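EvdMO1 (Micromonospora carbonacea, PDB 5T39) probably transfers methyl groups from S-adenosylmethionine in everninomicin biosynthesis, as the methyltransferase half of a fused methyltransferase-oxidase. Local coordinates at residues Y174-W180 and E243-V249; Y154-W160 and S210-L216. All blocks are in the same frame, centred on the assembly; numbering follows the deposited sequence.

In the fold
Along the chain the two contacts alternate: 154-160 precedes 174-180, and 210-216 precedes 243-249. Their centres lie about 13 Å apart, and they meet where strand 172-180 runs past strand 212-216. Trp180 N comes within 2.8 Å of Leu216 O, a probable hydrogen bond, while His178 CB packs 3.5 Å from Trp215 CZ3 and Thr177 OG1 lies 3.4 Å from Tyr154 CD1. Interaction 1 belongs to the main seven-stranded sheet, and interaction 2 joins a small second sheet to the loop and helix start that precede strand 172-180. Both lie near bound S-adenosylhomocysteine: the His155 side chain is about 4 Å from it and that of Ser176 about 6 Å.

Interaction 1. Residues Y174-W180 and E243-V249; sequences YLSTHYW and EVCDIVV
Tyr179 takes the less common first torsion (chi1 69°), CG lying between the backbone N and the carbonyl carbon, and this lays its ring over Cys245. His178, with CG beside the backbone N (chi1 -62°), raises its imidazole on the other face of the sheet, alongside Asp246. The cysteine CB sits above the phenol face, 3.4 Å from the Tyr179 ring centroid in a CH-pi contact, and Cys245 SG approaches the same centroid obliquely at 4.1 Å. Cysteine is slim enough for a ring to lie this close, and Ile247 completes the fit at the ring edge. The Tyr179 hydroxyl is hydrogen-bonded to Glu238 on strand 232-239; with an alanine in place of Tyr179, a gap would probably open over Cys245 and the Glu238 carboxylate would lose this partner. Imidazole suits position 178 because its ND1-H lies between two acceptors close to the ring plane and is shared by them: His178 ND1 is 3.2 Å from Cys245 O, the bond bent to 144°, and, in a weak bond, His178 ND1 is 2.8 Å from Asp246 OD1. Cys245 O is gripped from both faces of its plane, by His178 ND1 and by Tyr179 N. Asp246 is itself held by a salt bridge to Arg239. Further along, Thr177 CG2 and Ile247 CG2 lie side by side at 3.8 Å, beta-branched residues at ease in an extended chain, while Val248 CG1 reaches Tyr174 OH at 3.7 Å. At the opposite end Glu243 CA rests over the six-membered ring of Trp180, 3.9 Å from its centroid. Paired backbone bonds, such as Thr177 N to Ile247 O at 3.0 Å, zip the strands together. Strand 244-252, antiparallel and inserted between 172-180 and 232-239, gives the 3-2-1-4-5-7-6 order characteristic of the Rossmann-like methyltransferase fold.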
loop_
_atom_site.group_PDB
_atom_site.type_symbol
_atom_site.label_atom_id
_atom_site.label_comp_id
_atom_site.label_asym_id
_atom_site.label_seq_id
_atom_site.Cartn_x
_atom_site.Cartn_y
_atom_site.Cartn_z
ATOM N N TYR A 174 -8.314 0.178 4.853
ATOM C CA TYR A 174 -7.528 -0.807 5.585
ATOM C C TYR A 174 -6.135 -0.209 5.655
ATOM O O TYR A 174 -5.464 -0.081 4.627
ATOM C CB TYR A 174 -7.540 -2.141 4.851
ATOM C CG TYR A 174 -6.836 -3.280 5.543
ATOM C CD1 TYR A 174 -7.554 -4.293 6.161
ATOM C CD2 TYR A 174 -5.451 -3.354 5.569
ATOM C CE1 TYR A 174 -6.916 -5.351 6.775
ATOM C CE2 TYR A 174 -4.807 -4.413 6.175
ATOM C CZ TYR A 174 -5.553 -5.406 6.776
ATOM O OH TYR A 174 -4.951 -6.477 7.389
ATOM N N LEU A 175 -5.739 0.231 6.841
ATOM C CA LEU A 175 -4.521 1.007 7.039
ATOM C C LEU A 175 -3.543 0.197 7.875
ATOM O O LEU A 175 -3.845 -0.153 9.015
ATOM C CB LEU A 175 -4.860 2.314 7.758
ATOM C CG LEU A 175 -3.660 3.193 8.117
ATOM C CD1 LEU A 175 -3.014 3.738 6.849
ATOM C CD2 LEU A 175 -4.093 4.315 9.042
ATOM N N SER A 176 -2.359 -0.062 7.330
ATOM C CA SER A 176 -1.277 -0.692 8.074
ATOM C C SER A 176 -0.117 0.288 8.057
ATOM O O SER A 176 0.331 0.692 6.977
ATOM C CB SER A 176 -0.895 -2.015 7.418
ATOM O OG SER A 176 0.177 -2.636 8.096
ATOM N N THR A 177 0.326 0.719 9.241
ATOM C CA THR A 177 1.334 1.761 9.315
ATOM C C THR A 177 2.115 1.662 10.613
ATOM O O THR A 177 1.643 1.116 11.611
ATOM C CB THR A 177 0.685 3.153 9.202
ATOM O OG1 THR A 177 1.700 4.152 9.068
ATOM C CG2 THR A 177 -0.222 3.471 10.379
ATOM N N HIS A 178 3.304 2.251 10.592
ATOM C CA HIS A 178 3.966 2.618 11.828
ATOM C C HIS A 178 3.453 3.962 12.337
ATOM O O HIS A 178 2.923 4.788 11.589
ATOM C CB HIS A 178 5.465 2.769 11.615
ATOM C CG HIS A 178 6.145 1.515 11.182
ATOM N ND1 HIS A 178 6.130 0.361 11.933
ATOM C CD2 HIS A 178 6.894 1.243 10.088
ATOM C CE1 HIS A 178 6.823 -0.575 11.310
ATOM N NE2 HIS A 178 7.301 -0.065 10.189
ATOM N N TYR A 179 3.652 4.177 13.633
ATOM C CA TYR A 179 3.484 5.482 14.252
ATOM C C TYR A 179 4.563 5.588 15.323
ATOM O O TYR A 179 5.223 4.603 15.659
ATOM C CB TYR A 179 2.049 5.722 14.771
ATOM C CG TYR A 179 1.662 4.884 15.959
ATOM C CD1 TYR A 179 0.998 3.668 15.814
ATOM C CD2 TYR A 179 1.965 5.312 17.244
ATOM C CE1 TYR A 179 0.656 2.906 16.923
ATOM C CE2 TYR A 179 1.629 4.563 18.345
ATOM C CZ TYR A 179 0.985 3.359 18.188
ATOM O OH TYR A 179 0.682 2.623 19.314
ATOM N N TRP A 180 4.761 6.791 15.843
ATOM C CA TRP A 180 5.827 7.056 16.800
ATOM C C TRP A 180 5.260 7.002 18.210
ATOM O O TRP A 180 4.215 7.598 18.483
ATOM C CB TRP A 180 6.443 8.422 16.521
ATOM C CG TRP A 180 7.641 8.707 17.352
ATOM C CD1 TRP A 180 7.746 9.654 18.322
ATOM C CD2 TRP A 180 8.915 8.038 17.305
ATOM N NE1 TRP A 180 8.997 9.628 18.877
ATOM C CE2 TRP A 180 9.736 8.643 18.276
ATOM C CE3 TRP A 180 9.439 6.992 16.539
ATOM C CZ2 TRP A 180 11.056 8.245 18.499
ATOM C CZ3 TRP A 180 10.757 6.597 16.762
ATOM C CH2 TRP A 180 11.545 7.222 17.737
ATOM N N GLU A 243 9.324 3.855 20.849
ATOM C CA GLU A 243 9.812 4.373 19.577
ATOM C C GLU A 243 8.893 3.898 18.458
ATOM O O GLU A 243 7.753 4.362 18.351
ATOM C CB GLU A 243 11.282 3.964 19.367
ATOM C CG GLU A 243 12.223 4.417 20.508
ATOM C CD GLU A 243 13.667 3.928 20.364
ATOM O OE1 GLU A 243 14.119 3.705 19.221
ATOM O OE2 GLU A 243 14.354 3.771 21.398
ATOM N N VAL A 244 9.351 2.966 17.628
ATOM C CA VAL A 244 8.539 2.540 16.493
ATOM C C VAL A 244 7.405 1.646 16.982
ATOM O O VAL A 244 7.635 0.631 17.646
ATOM C CB VAL A 244 9.395 1.830 15.442
ATOM C CG1 VAL A 244 8.516 1.311 14.305
ATOM C CG2 VAL A 244 10.469 2.770 14.907
ATOM N N CYS A 245 6.172 2.022 16.648
ATOM C CA CYS A 245 4.978 1.233 16.909
ATOM C C CYS A 245 4.397 0.769 15.579
ATOM O O CYS A 245 4.629 1.388 14.538
ATOM C CB CYS A 245 3.934 2.075 17.641
ATOM S SG CYS A 245 4.469 2.660 19.264
ATOM N N ASP A 246 3.608 -0.308 15.635
ATOM C CA ASP A 246 2.954 -0.879 14.465
ATOM C C ASP A 246 1.456 -0.945 14.725
ATOM O O ASP A 246 1.038 -1.307 15.827
ATOM C CB ASP A 246 3.408 -2.330 14.212
ATOM C CG ASP A 246 4.910 -2.500 14.150
ATOM O OD1 ASP A 246 5.657 -1.522 13.955
ATOM O OD2 ASP A 246 5.341 -3.659 14.296
ATOM N N ILE A 247 0.641 -0.650 13.716
ATOM C CA ILE A 247 -0.802 -0.766 13.879
ATOM C C ILE A 247 -1.439 -1.128 12.543
ATOM O O ILE A 247 -0.987 -0.709 11.467
ATOM C CB ILE A 247 -1.403 0.515 14.513
ATOM C CG1 ILE A 247 -2.782 0.242 15.128
ATOM C CG2 ILE A 247 -1.455 1.658 13.503
ATOM C CD1 ILE A 247 -3.316 1.414 15.937
ATOM N N VAL A 248 -2.510 -1.912 12.627
ATOM C CA VAL A 248 -3.398 -2.185 11.508
ATOM C C VAL A 248 -4.797 -1.830 11.970
ATOM O O VAL A 248 -5.271 -2.362 12.980
ATOM C CB VAL A 248 -3.334 -3.654 11.052
ATOM C CG1 VAL A 248 -4.239 -3.867 9.849
ATOM C CG2 VAL A 248 -1.901 -4.080 10.735
ATOM N N VAL A 249 -5.456 -0.944 11.239
ATOM C CA VAL A 249 -6.807 -0.531 11.582
ATOM C C VAL A 249 -7.674 -0.565 10.343
ATOM O O VAL A 249 -7.201 -0.416 9.208
ATOM C CB VAL A 249 -6.900 0.870 12.218
ATOM C CG1 VAL A 249 -5.988 0.991 13.402
ATOM C CG2 VAL A 249 -6.618 1.963 11.226
HETATM O O HOH W 1 1.473 -2.734 11.025
#

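Interaction 2. Residues Y154-W160 and S210-L216; sequences YHVREPW and SVDVRWL
Arg214 supplies two of the hydrogen bonds between these segments: its backbone N donates to Val156 O at 3.1 Å, and its NH1 donates to Arg157 O at 3.0 Å, the carbonyl oxygen lying close to the guanidinium plane while the donor stands above the carbonyl plane. The long, extended arginine chain runs past that carbonyl before its head reaches it. Arg157 is bent instead at chi3 (-72°), which turns NE to Ser210 OG, 3.1 Å away near the guanidinium plane; the small serine also bonds Glu134, which in turn accepts from Arg157 N.

Among the charges, Arg157 NH1 forms a salt bridge with Glu158 OE2 at 2.8 Å. A water accepts from both Arg157 NH1 and Arg214 NH1, linking the two guanidinium groups on the side of the Glu158 carboxylate. Strand 212-216 is an outermost strand of a three-stranded antiparallel sheet, and it packs here against the loop after strand 146-150 of the Rossmann-like core. That loop carries His155, which touches S-adenosylhomocysteine, and ends with Glu158 at the N-cap position of helix 159-169.

Apolar contacts flank the polar ones. Tyr154 CB lies over the Trp215 face, 3.9 Å from the five-membered ring centroid. Pro159, whose rigid ring suits a helix's first turn, sets CG 3.8 Å from Leu216 CD1, and Leu216 CD2 meets the Trp160 ring edge at CE3, 4.0 Å away.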
loop_
_atom_site.group_PDB
_atom_site.type_symbol
_atom_site.label_atom_id
_atom_site.label_comp_id
_atom_site.label_asym_id
_atom_site.label_seq_id
_atom_site.Cartn_x
_atom_site.Cartn_y
_atom_site.Cartn_z
ATOM N N TYR A 154 3.866 6.223 6.352
ATOM C CA TYR A 154 5.111 6.724 6.919
ATOM C C TYR A 154 6.149 7.050 5.849
ATOM O O TYR A 154 7.316 7.298 6.183
ATOM C CB TYR A 154 5.654 5.753 7.974
ATOM C CG TYR A 154 5.788 4.336 7.502
ATOM C CD1 TYR A 154 4.706 3.465 7.551
ATOM C CD2 TYR A 154 6.990 3.859 7.005
ATOM C CE1 TYR A 154 4.822 2.164 7.116
ATOM C CE2 TYR A 154 7.117 2.558 6.574
ATOM C CZ TYR A 154 6.024 1.712 6.631
ATOM O OH TYR A 154 6.141 0.410 6.191
ATOM N N HIS A 155 5.737 7.107 4.586
ATOM C CA HIS A 155 6.579 7.532 3.473
ATOM C C HIS A 155 6.136 8.858 2.861
ATOM O O HIS A 155 6.640 9.228 1.792
ATOM C CB HIS A 155 6.623 6.465 2.377
ATOM C CG HIS A 155 7.294 5.195 2.790
ATOM N ND1 HIS A 155 8.627 5.139 3.130
ATOM C CD2 HIS A 155 6.833 3.924 2.883
ATOM C CE1 HIS A 155 8.956 3.892 3.420
ATOM N NE2 HIS A 155 7.883 3.135 3.286
ATOM N N VAL A 156 5.225 9.592 3.508
ATOM C CA VAL A 156 4.737 10.858 2.978
ATOM C C VAL A 156 4.972 11.981 3.984
ATOM O O VAL A 156 5.166 11.760 5.181
ATOM C CB VAL A 156 3.254 10.796 2.534
ATOM C CG1 VAL A 156 3.050 9.683 1.497
ATOM C CG2 VAL A 156 2.321 10.613 3.718
ATOM N N ARG A 157 4.957 13.207 3.463
ATOM C CA ARG A 157 5.171 14.403 4.274
ATOM C C ARG A 157 3.963 14.772 5.124
ATOM O O ARG A 157 4.139 15.304 6.226
ATOM C CB ARG A 157 5.496 15.599 3.381
ATOM C CG ARG A 157 6.842 15.528 2.706
ATOM C CD ARG A 157 7.099 16.776 1.870
ATOM N NE ARG A 157 6.271 16.775 0.665
ATOM C CZ ARG A 157 5.112 17.415 0.514
ATOM N NH1 ARG A 157 4.592 18.150 1.489
ATOM N NH2 ARG A 157 4.460 17.315 -0.637
ATOM N N GLU A 158 2.749 14.549 4.619
ATOM C CA GLU A 158 1.515 15.009 5.257
ATOM C C GLU A 158 0.562 13.832 5.340
ATOM O O GLU A 158 -0.394 13.722 4.553
ATOM C CB GLU A 158 0.912 16.191 4.510
ATOM C CG GLU A 158 1.773 17.413 4.609
ATOM C CD GLU A 158 2.175 17.965 3.299
ATOM O OE1 GLU A 158 1.992 17.271 2.269
ATOM O OE2 GLU A 158 2.720 19.092 3.318
ATOM N N PRO A 159 0.796 12.912 6.277
ATOM C CA PRO A 159 -0.019 11.685 6.314
ATOM C C PRO A 159 -1.509 11.954 6.490
ATOM O O PRO A 159 -2.332 11.217 5.939
ATOM C CB PRO A 159 0.593 10.898 7.481
ATOM C CG PRO A 159 1.356 11.903 8.279
ATOM C CD PRO A 159 1.896 12.868 7.258
ATOM N N TRP A 160 -1.889 12.991 7.245
ATOM C CA TRP A 160 -3.305 13.325 7.392
ATOM C C TRP A 160 -3.955 13.608 6.048
ATOM O O TRP A 160 -5.145 13.318 5.866
ATOM C CB TRP A 160 -3.482 14.516 8.349
ATOM C CG TRP A 160 -2.607 15.673 7.993
ATOM C CD1 TRP A 160 -2.897 16.700 7.151
ATOM C CD2 TRP A 160 -1.264 15.883 8.437
ATOM N NE1 TRP A 160 -1.821 17.543 7.049
ATOM C CE2 TRP A 160 -0.801 17.060 7.827
ATOM C CE3 TRP A 160 -0.415 15.190 9.306
ATOM C CZ2 TRP A 160 0.478 17.558 8.061
ATOM C CZ3 TRP A 160 0.839 15.679 9.532
ATOM C CH2 TRP A 160 1.281 16.849 8.905
ATOM N N SER A 210 9.520 12.206 -1.515
ATOM C CA SER A 210 10.072 13.444 -0.986
ATOM C C SER A 210 11.337 13.136 -0.188
ATOM O O SER A 210 11.590 11.995 0.189
ATOM C CB SER A 210 9.049 14.152 -0.091
ATOM O OG SER A 210 7.899 14.586 -0.805
ATOM N N VAL A 211 12.129 14.173 0.096
ATOM C CA VAL A 211 13.347 13.953 0.872
ATOM C C VAL A 211 13.031 13.624 2.320
ATOM O O VAL A 211 13.880 13.064 3.023
ATOM C CB VAL A 211 14.307 15.165 0.799
ATOM C CG1 VAL A 211 14.771 15.403 -0.630
ATOM C CG2 VAL A 211 13.661 16.421 1.390
ATOM N N ASP A 212 11.828 13.981 2.779
ATOM C CA ASP A 212 11.430 13.898 4.172
ATOM C C ASP A 212 10.094 13.179 4.297
ATOM O O ASP A 212 9.358 12.989 3.317
ATOM C CB ASP A 212 11.344 15.299 4.811
ATOM C CG ASP A 212 10.464 16.289 4.033
ATOM O OD1 ASP A 212 9.934 17.226 4.686
ATOM O OD2 ASP A 212 10.327 16.186 2.796
ATOM N N VAL A 213 9.802 12.766 5.531
ATOM C CA VAL A 213 8.527 12.170 5.904
ATOM C C VAL A 213 8.129 12.722 7.265
ATOM O O VAL A 213 8.951 13.264 8.003
ATOM C CB VAL A 213 8.595 10.622 5.963
ATOM C CG1 VAL A 213 8.996 10.056 4.632
ATOM C CG2 VAL A 213 9.546 10.134 7.054
ATOM N N ARG A 214 6.852 12.548 7.614
ATOM C CA ARG A 214 6.399 12.832 8.969
ATOM C C ARG A 214 5.656 11.629 9.513
ATOM O O ARG A 214 4.701 11.152 8.893
ATOM C CB ARG A 214 5.499 14.061 9.044
ATOM C CG ARG A 214 6.247 15.337 8.775
ATOM C CD ARG A 214 5.369 16.556 8.945
ATOM N NE ARG A 214 6.073 17.814 8.710
ATOM C CZ ARG A 214 6.247 18.365 7.522
ATOM N NH1 ARG A 214 5.808 17.768 6.431
ATOM N NH2 ARG A 214 6.899 19.515 7.417
ATOM N N TRP A 215 6.099 11.144 10.661
ATOM C CA TRP A 215 5.365 10.146 11.418
ATOM C C TRP A 215 4.467 10.859 12.418
ATOM O O TRP A 215 4.778 11.954 12.878
ATOM C CB TRP A 215 6.316 9.227 12.182
ATOM C CG TRP A 215 7.144 8.288 11.371
ATOM C CD1 TRP A 215 7.688 8.493 10.140
ATOM C CD2 TRP A 215 7.536 6.975 11.769
ATOM N NE1 TRP A 215 8.401 7.380 9.747
ATOM C CE2 TRP A 215 8.320 6.436 10.735
ATOM C CE3 TRP A 215 7.303 6.206 12.908
ATOM C CZ2 TRP A 215 8.863 5.154 10.803
ATOM C CZ3 TRP A 215 7.848 4.952 12.980
ATOM C CH2 TRP A 215 8.619 4.434 11.935
ATOM N N LEU A 216 3.362 10.220 12.776
ATOM C CA LEU A 216 2.414 10.735 13.758
ATOM C C LEU A 216 2.586 10.011 15.086
ATOM O O LEU A 216 2.964 8.840 15.116
ATOM C CB LEU A 216 0.988 10.523 13.253
ATOM C CG LEU A 216 0.651 11.347 12.005
ATOM C CD1 LEU A 216 -0.594 10.844 11.319
ATOM C CD2 LEU A 216 0.460 12.800 12.343
HETATM O O HOH W 2 8.831 11.033 1.102
HETATM O O HOH W 3 5.392 19.155 3.983
#